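Local coordinates for protein glutaminase 1 (Escherichia coli, PDB 1U60) that catalyses the hydrolysis of L-glutamine to L-glutamate and ammonium, as a homotetrameric enzyme of the glutaminase family, at residues Gly38-Val43 and Ala277-Pro282; Thr16-Leu21 and Gly292-Ala297. All coordinates share one frame; numbering follows the deposited sequence.

Contact 1. Residues Gly38-Val43 and Ala277-Pro282; sequences GQLAAV and AAFSPP. With EDO (1,2-ethanediol), chain J.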
ATOM      1  N   GLY A  38     -14.635  12.147 -25.809  1.00 13.40           N
ATOM      2  CA  GLY A  38     -14.568  12.260 -24.356  1.00 13.89           C
ATOM      3  C   GLY A  38     -15.734  11.686 -23.579  1.00 13.32           C
ATOM      4  O   GLY A  38     -15.562  11.381 -22.399  1.00 14.53           O
ATOM      5  N   GLN A  39     -16.879  11.468 -24.250  1.00 12.88           N
ATOM      6  CA  GLN A  39     -18.052  10.942 -23.596  1.00 13.14           C
ATOM      7  C   GLN A  39     -18.058   9.408 -23.446  1.00 11.98           C
ATOM      8  O   GLN A  39     -18.940   8.875 -22.782  1.00 12.51           O
ATOM      9  CB  GLN A  39     -19.341  11.403 -24.306  1.00 13.78           C
ATOM     10  CG  GLN A  39     -19.765  10.706 -25.538  1.00 18.19           C
ATOM     11  CD  GLN A  39     -18.856  10.925 -26.717  1.00 23.09           C
ATOM     12  OE1 GLN A  39     -18.054  11.876 -26.757  1.00 22.42           O
ATOM     13  NE2 GLN A  39     -18.976  10.026 -27.710  1.00 27.52           N
ATOM     14  N   LEU A  40     -17.151   8.726 -24.134  1.00 11.35           N
ATOM     15  CA  LEU A  40     -17.110   7.268 -24.057  1.00 10.43           C
ATOM     16  C   LEU A  40     -16.885   6.848 -22.625  1.00 10.46           C
ATOM     17  O   LEU A  40     -16.046   7.440 -21.938  1.00 10.12           O
ATOM     18  CB  LEU A  40     -16.010   6.727 -24.923  1.00 10.75           C
ATOM     19  CG  LEU A  40     -16.115   6.966 -26.415  1.00 11.17           C
ATOM     20  CD1 LEU A  40     -14.804   6.619 -27.148  1.00 14.30           C
ATOM     21  CD2 LEU A  40     -17.305   6.181 -26.967  1.00 13.59           C
ATOM     22  N   ALA A  41     -17.577   5.783 -22.222  1.00  9.84           N
ATOM     23  CA  ALA A  41     -17.507   5.307 -20.858  1.00  9.80           C
ATOM     24  C   ALA A  41     -17.999   3.871 -20.755  1.00  9.65           C
ATOM     25  O   ALA A  41     -19.018   3.523 -21.380  1.00  9.27           O
ATOM     26  CB  ALA A  41     -18.358   6.177 -19.994  1.00 10.03           C
ATOM     27  N   ALA A  42     -17.292   3.030 -19.973  1.00  7.44           N
ATOM     28  CA  ALA A  42     -17.598   1.617 -19.832  1.00  7.80           C
ATOM     29  C   ALA A  42     -17.135   1.120 -18.495  1.00  8.23           C
ATOM     30  O   ALA A  42     -16.203   1.691 -17.893  1.00  7.98           O
ATOM     31  CB  ALA A  42     -16.984   0.809 -20.948  1.00  9.10           C
ATOM     32  N   VAL A  43     -17.805   0.081 -18.038  1.00  8.88           N
ATOM     33  CA  VAL A  43     -17.391  -0.634 -16.851  1.00  8.72           C
ATOM     34  C   VAL A  43     -17.707  -2.119 -17.042  1.00  9.68           C
ATOM     35  O   VAL A  43     -18.692  -2.511 -17.707  1.00  9.22           O
ATOM     36  CB  VAL A  43     -18.028  -0.059 -15.588  1.00 10.44           C
ATOM     37  CG1 VAL A  43     -19.553  -0.009 -15.712  1.00 11.38           C
ATOM     38  CG2 VAL A  43     -17.600  -0.819 -14.383  1.00  8.66           C
ATOM     39  N   ALA A 277     -13.003  -3.462 -14.144  1.00  7.64           N
ATOM     40  CA  ALA A 277     -12.339  -2.406 -14.904  1.00  7.47           C
ATOM     41  C   ALA A 277     -13.336  -1.377 -15.382  1.00  8.56           C
ATOM     42  O   ALA A 277     -14.534  -1.659 -15.548  1.00  8.17           O
ATOM     43  CB  ALA A 277     -11.593  -2.963 -16.060  1.00  8.50           C
ATOM     44  N   ALA A 278     -12.827  -0.200 -15.658  1.00  8.34           N
ATOM     45  CA  ALA A 278     -13.630   0.834 -16.350  1.00  8.52           C
ATOM     46  C   ALA A 278     -12.773   1.684 -17.214  1.00  8.26           C
ATOM     47  O   ALA A 278     -11.566   1.654 -17.122  1.00  8.35           O
ATOM     48  CB  ALA A 278     -14.347   1.688 -15.311  1.00  8.32           C
ATOM     49  N   PHE A 279     -13.423   2.491 -18.072  1.00  8.78           N
ATOM     50  CA  PHE A 279     -12.768   3.374 -18.963  1.00  8.04           C
ATOM     51  C   PHE A 279     -13.591   4.615 -19.169  1.00  8.79           C
ATOM     52  O   PHE A 279     -14.817   4.541 -19.343  1.00  8.44           O
ATOM     53  CB  PHE A 279     -12.544   2.634 -20.291  1.00  8.88           C
ATOM     54  CG  PHE A 279     -12.479   3.505 -21.497  1.00  9.21           C
ATOM     55  CD1 PHE A 279     -11.394   4.319 -21.733  1.00 10.41           C
ATOM     56  CD2 PHE A 279     -13.487   3.420 -22.467  1.00  9.94           C
ATOM     57  CE1 PHE A 279     -11.333   5.092 -22.860  1.00  8.98           C
ATOM     58  CE2 PHE A 279     -13.436   4.167 -23.613  1.00  8.15           C
ATOM     59  CZ  PHE A 279     -12.358   5.010 -23.829  1.00  9.62           C
ATOM     60  N   SER A 280     -12.892   5.751 -19.107  1.00  9.00           N
ATOM     61  CA  SER A 280     -13.355   6.962 -19.740  1.00  9.23           C
ATOM     62  C   SER A 280     -12.184   7.931 -19.959  1.00  9.23           C
ATOM     63  O   SER A 280     -11.354   8.105 -19.024  1.00  9.61           O
ATOM     64  CB  SER A 280     -14.433   7.644 -18.914  1.00  9.73           C
ATOM     65  OG  SER A 280     -15.091   8.636 -19.749  1.00 17.72           O
ATOM     66  N   PRO A 281     -12.068   8.550 -21.141  1.00  8.92           N
ATOM     67  CA  PRO A 281     -10.879   9.354 -21.436  1.00  9.28           C
ATOM     68  C   PRO A 281     -10.541  10.522 -20.499  1.00  9.72           C
ATOM     69  O   PRO A 281      -9.356  10.736 -20.337  1.00 10.40           O
ATOM     70  CB  PRO A 281     -11.149   9.855 -22.872  1.00  9.45           C
ATOM     71  CG  PRO A 281     -12.088   8.775 -23.487  1.00  9.33           C
ATOM     72  CD  PRO A 281     -12.937   8.396 -22.344  1.00  9.24           C
ATOM     73  N   PRO A 282     -11.489  11.291 -19.958  1.00 10.33           N
ATOM     74  CA  PRO A 282     -11.093  12.439 -19.121  1.00 10.73           C
ATOM     75  C   PRO A 282     -10.383  12.031 -17.832  1.00  9.67           C
ATOM     76  O   PRO A 282     -10.940  11.250 -17.079  1.00 10.72           O
ATOM     77  CB  PRO A 282     -12.411  13.158 -18.877  1.00 11.24           C
ATOM     78  CG  PRO A 282     -13.260  12.783 -20.068  1.00 10.52           C
ATOM     79  CD  PRO A 282     -12.939  11.287 -20.201  1.00 10.58           C
TER
HETATM   80  C1  EDO J1219     -19.601   7.536 -29.732  1.00 47.08           C
HETATM   81  O1  EDO J1219     -20.491   7.615 -28.637  1.00 48.19           O
HETATM   82  C2  EDO J1219     -18.469   8.531 -29.550  1.00 47.47           C
HETATM   83  O2  EDO J1219     -18.249   9.340 -30.693  1.00 47.83           O
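The carbonyl oxygen of G38 faces the ring of P282, with G38 O 3.4 Å from P282 CD, and it also accepts a hydrogen bond from the guanidinium of R291. Two residues on, the L40 carbonyl meets the hydroxyl of S280. The donor is S280 OG, which reaches L40 O at 2.7 Å. The hydroxyl approaches at a C=O...OG angle of 156°, with OG somewhat out of the carbonyl plane. The S280 torsion that sets OG anti to the backbone N (chi1 -165°) swings the hydroxyl across to this carbonyl; OG is also hydrogen-bonded to R291 NH1, so R291 ties together G38 and S280 from the two segments. The stem of the L40 side chain lies against the F279 ring, L40 CB being 3.9 Å from F279 CE2 at an oblique approach, while P281 CD sits 3.3 Å from L40 O. At A41 the two chains draw into antiparallel register: its CA-H points at F279 O, the two heavy atoms 3.2 Å apart. A42 and F279 then form a hydrogen-bonded pair, A42 N to F279 O at 3.0 Å and F279 N to A42 O at 2.9 Å. Their side chains share the face of the sheet that packs on helix 202-213, where F279 also stacks on F62. V43 pairs with A278 in the next, non-hydrogen-bonded position, and V43 CB rests 4.1 Å from A278 CB on the other face, which packs against helices 4-18 and 290-303. The pairing joins strand 42-47 to 274-279, distant in sequence and the central strand of the five-stranded antiparallel sheet flanked by helices, an arrangement characteristic of the serine beta-lactamase-like fold to which glutaminases belong.

Contact 2. Residues Thr16-Leu21 and Gly292-Ala297; sequences TQFHSL and GQKMVA. With EDO (1,2-ethanediol), chain E.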
ATOM      1  N   THR A  16     -24.840   3.854 -14.759  1.00 15.06           N
ATOM      2  CA  THR A  16     -25.944   4.860 -14.733  1.00 17.39           C
ATOM      3  C   THR A  16     -25.566   6.042 -13.881  1.00 18.71           C
ATOM      4  O   THR A  16     -25.743   7.193 -14.299  1.00 20.34           O
ATOM      5  CB  THR A  16     -27.250   4.254 -14.261  1.00 17.80           C
ATOM      6  OG1 THR A  16     -27.627   3.191 -15.144  1.00 16.99           O
ATOM      7  CG2 THR A  16     -28.426   5.313 -14.294  1.00 20.02           C
ATOM      8  N   GLN A  17     -24.995   5.764 -12.713  1.00 19.12           N
ATOM      9  CA  GLN A  17     -24.690   6.786 -11.742  1.00 19.99           C
ATOM     10  C   GLN A  17     -23.552   7.719 -12.178  1.00 20.31           C
ATOM     11  O   GLN A  17     -23.557   8.911 -11.838  1.00 20.02           O
ATOM     12  CB  GLN A  17     -24.399   6.133 -10.375  1.00 20.85           C
ATOM     13  CG  GLN A  17     -23.962   7.094  -9.281  1.00 25.07           C
ATOM     14  CD  GLN A  17     -24.015   6.496  -7.870  1.00 31.92           C
ATOM     15  OE1 GLN A  17     -24.319   5.303  -7.682  1.00 34.88           O
ATOM     16  NE2 GLN A  17     -23.768   7.346  -6.867  1.00 34.69           N
ATOM     17  N   PHE A  18     -22.576   7.212 -12.918  1.00 19.80           N
ATOM     18  CA  PHE A  18     -21.354   7.974 -13.205  1.00 20.43           C
ATOM     19  C   PHE A  18     -20.977   8.194 -14.665  1.00 21.68           C
ATOM     20  O   PHE A  18     -20.048   8.952 -14.904  1.00 21.98           O
ATOM     21  CB  PHE A  18     -20.130   7.341 -12.470  1.00 20.09           C
ATOM     22  CG  PHE A  18     -20.226   7.416 -10.993  1.00 19.19           C
ATOM     23  CD1 PHE A  18     -20.059   8.626 -10.353  1.00 20.88           C
ATOM     24  CD2 PHE A  18     -20.514   6.298 -10.234  1.00 21.30           C
ATOM     25  CE1 PHE A  18     -20.164   8.732  -8.987  1.00 22.61           C
ATOM     26  CE2 PHE A  18     -20.627   6.396  -8.833  1.00 20.49           C
ATOM     27  CZ  PHE A  18     -20.450   7.613  -8.220  1.00 23.10           C
ATOM     28  N   HIS A  19     -21.649   7.567 -15.636  1.00 23.44           N
ATOM     29  CA  HIS A  19     -21.082   7.495 -17.008  1.00 24.89           C
ATOM     30  C   HIS A  19     -20.935   8.881 -17.661  1.00 25.59           C
ATOM     31  O   HIS A  19     -20.103   9.055 -18.564  1.00 24.89           O
ATOM     32  CB  HIS A  19     -21.859   6.560 -17.975  1.00 25.28           C
ATOM     33  CG  HIS A  19     -23.181   7.093 -18.416  1.00 28.57           C
ATOM     34  ND1 HIS A  19     -23.318   8.250 -19.151  1.00 35.17           N
ATOM     35  CD2 HIS A  19     -24.434   6.627 -18.227  1.00 32.46           C
ATOM     36  CE1 HIS A  19     -24.596   8.494 -19.366  1.00 34.69           C
ATOM     37  NE2 HIS A  19     -25.295   7.514 -18.828  1.00 35.61           N
ATOM     38  N   SER A  20     -21.784   9.819 -17.234  1.00 25.80           N
ATOM     39  CA  SER A  20     -21.838  11.161 -17.837  1.00 26.86           C
ATOM     40  C   SER A  20     -21.299  12.246 -16.896  1.00 26.20           C
ATOM     41  O   SER A  20     -21.509  13.443 -17.115  1.00 27.05           O
ATOM     42  CB  SER A  20     -23.270  11.500 -18.195  1.00 27.34           C
ATOM     43  OG  SER A  20     -24.021  11.675 -17.005  1.00 30.57           O
ATOM     44  N   LEU A  21     -20.616  11.820 -15.843  1.00 24.90           N
ATOM     45  CA  LEU A  21     -20.078  12.718 -14.844  1.00 24.34           C
ATOM     46  C   LEU A  21     -19.023  13.622 -15.481  1.00 24.09           C
ATOM     47  O   LEU A  21     -18.106  13.131 -16.101  1.00 23.58           O
ATOM     48  CB  LEU A  21     -19.448  11.885 -13.731  1.00 24.78           C
ATOM     49  CG  LEU A  21     -19.037  12.580 -12.449  1.00 24.64           C
ATOM     50  CD1 LEU A  21     -20.295  12.811 -11.586  1.00 25.14           C
ATOM     51  CD2 LEU A  21     -17.950  11.739 -11.732  1.00 24.76           C
ATOM     52  N   GLY A 292     -13.759   6.589 -14.618  1.00 10.77           N
ATOM     53  CA  GLY A 292     -13.252   5.228 -14.522  1.00 10.22           C
ATOM     54  C   GLY A 292     -13.102   4.886 -13.025  1.00  9.66           C
ATOM     55  O   GLY A 292     -13.452   3.790 -12.589  1.00 10.44           O
ATOM     56  N   GLN A 293     -12.518   5.807 -12.258  1.00  9.15           N
ATOM     57  CA  GLN A 293     -12.277   5.583 -10.838  1.00 10.75           C
ATOM     58  C   GLN A 293     -13.574   5.369 -10.108  1.00 10.45           C
ATOM     59  O   GLN A 293     -13.720   4.451  -9.311  1.00 11.36           O
ATOM     60  CB  GLN A 293     -11.565   6.775 -10.190  1.00 10.01           C
ATOM     61  CG  GLN A 293     -10.093   6.759 -10.414  1.00 12.25           C
ATOM     62  CD  GLN A 293      -9.398   8.033  -9.951  1.00 11.47           C
ATOM     63  OE1 GLN A 293      -8.659   8.008  -8.929  1.00 14.52           O
ATOM     64  NE2 GLN A 293      -9.594   9.147 -10.701  1.00  9.60           N
ATOM     65  N   LYS A 294     -14.535   6.251 -10.392  1.00 10.85           N
ATOM     66  CA  LYS A 294     -15.818   6.231  -9.695  1.00 11.15           C
ATOM     67  C   LYS A 294     -16.609   4.974 -10.054  1.00 10.46           C
ATOM     68  O   LYS A 294     -17.218   4.379  -9.199  1.00 11.28           O
ATOM     69  CB  LYS A 294     -16.624   7.539  -9.975  1.00 11.82           C
ATOM     70  CG  LYS A 294     -16.028   8.742  -9.254  1.00 15.52           C
ATOM     71  CD  LYS A 294     -16.234   8.768  -7.698  1.00 20.15           C
ATOM     72  CE  LYS A 294     -15.162   9.683  -6.994  1.00 24.85           C
ATOM     73  NZ  LYS A 294     -15.700  10.985  -6.487  1.00 31.54           N
ATOM     74  N   MET A 295     -16.569   4.546 -11.309  1.00  8.87           N
ATOM     75  CA  MET A 295     -17.338   3.386 -11.714  1.00  8.75           C
ATOM     76  C   MET A 295     -16.747   2.093 -11.079  1.00  9.79           C
ATOM     77  O   MET A 295     -17.484   1.236 -10.632  1.00 10.51           O
ATOM     78  CB  MET A 295     -17.417   3.279 -13.249  1.00 10.16           C
ATOM     79  CG  MET A 295     -18.405   4.315 -13.815  1.00  9.29           C
ATOM     80  SD  MET A 295     -18.631   4.064 -15.619  1.00 11.22           S
ATOM     81  CE  MET A 295     -17.251   4.637 -16.233  1.00 11.93           C
ATOM     82  N   VAL A 296     -15.418   1.945 -11.069  1.00  9.60           N
ATOM     83  CA  VAL A 296     -14.798   0.784 -10.423  1.00  8.67           C
ATOM     84  C   VAL A 296     -15.063   0.791  -8.915  1.00  8.96           C
ATOM     85  O   VAL A 296     -15.439  -0.251  -8.350  1.00  8.30           O
ATOM     86  CB  VAL A 296     -13.295   0.722 -10.704  1.00  8.21           C
ATOM     87  CG1 VAL A 296     -12.632  -0.305  -9.820  1.00  8.26           C
ATOM     88  CG2 VAL A 296     -13.015   0.389 -12.228  1.00  9.75           C
ATOM     89  N   ALA A 297     -14.861   1.943  -8.271  1.00  9.36           N
ATOM     90  CA  ALA A 297     -15.150   2.061  -6.848  1.00  9.82           C
ATOM     91  C   ALA A 297     -16.593   1.698  -6.542  1.00 10.35           C
ATOM     92  O   ALA A 297     -16.899   1.044  -5.555  1.00 10.30           O
ATOM     93  CB  ALA A 297     -14.833   3.483  -6.362  1.00 11.30           C
TER
HETATM   94  C1  EDO E1203     -12.748  13.673  -6.947  1.00 41.35           C
HETATM   95  O1  EDO E1203     -12.165  14.928  -7.274  1.00 41.73           O
HETATM   96  C2  EDO E1203     -12.194  13.155  -5.633  1.00 41.59           C
HETATM   97  O2  EDO E1203     -12.947  12.008  -5.311  1.00 38.61           O
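With CG set beside the backbone N and anti to the carbonyl carbon (chi1 -65°), F18 turns its ring onto helix 290-303, and K294, with the same first torsion (chi1 -72°), lays the start of its chain over that ring. K294 CB stands 3.7 Å from the centroid of the F18 ring and 16° off its normal, a CH-pi contact over the face. Q17 CG lies over the opposite face, so the ring lies between the aliphatic parts of Q17 and K294, each offset toward its rim. Beyond CB, the lysine bends at chi2 and its end leads away from F18; K294 NZ donates to O2 of a 1,2-ethanediol, probably from the crystallisation liquor, at 3.2 Å. On the next residue of the helix, M295 CG meets F18 CB at 3.7 Å. Past F18 the chain makes a type I beta turn, closed by a hydrogen bond from L21 N to F18 O, 3.1 Å, which places L21 CD2 4.3 Å from K294 CG at the margin of the patch. The L21 carbonyl oxygen accepts a hydrogen bond from R291 NE. This apolar surface packing joins the N-terminal and C-terminal helices on one face of the central sheet, as in serine beta-lactamase-like enzymes.

In the fold
Contacts 1 and 2 belong to adjoining layers, contact 1 within the sheet and contact 2 between helices on one of its faces, their centres about 8 Å apart. Strand 274-279 and helix 290-303 are consecutive in the chain, and the helix packs back on the sheet: M295 CE lies 3.5 Å from A42 O, and V296 CG2 is 3.5 Å from A278 N. M295 therefore touches both F18 and the strand pair, while R291 hydrogen-bonds to the carbonyls of both G38 and L21. Contact 1 is nested along the chain inside the loop that contact 2 closes. It also lies nearer the probable substrate pocket, since the side chain of P281 is about 9 Å from that of V262, a predicted substrate-binding residue.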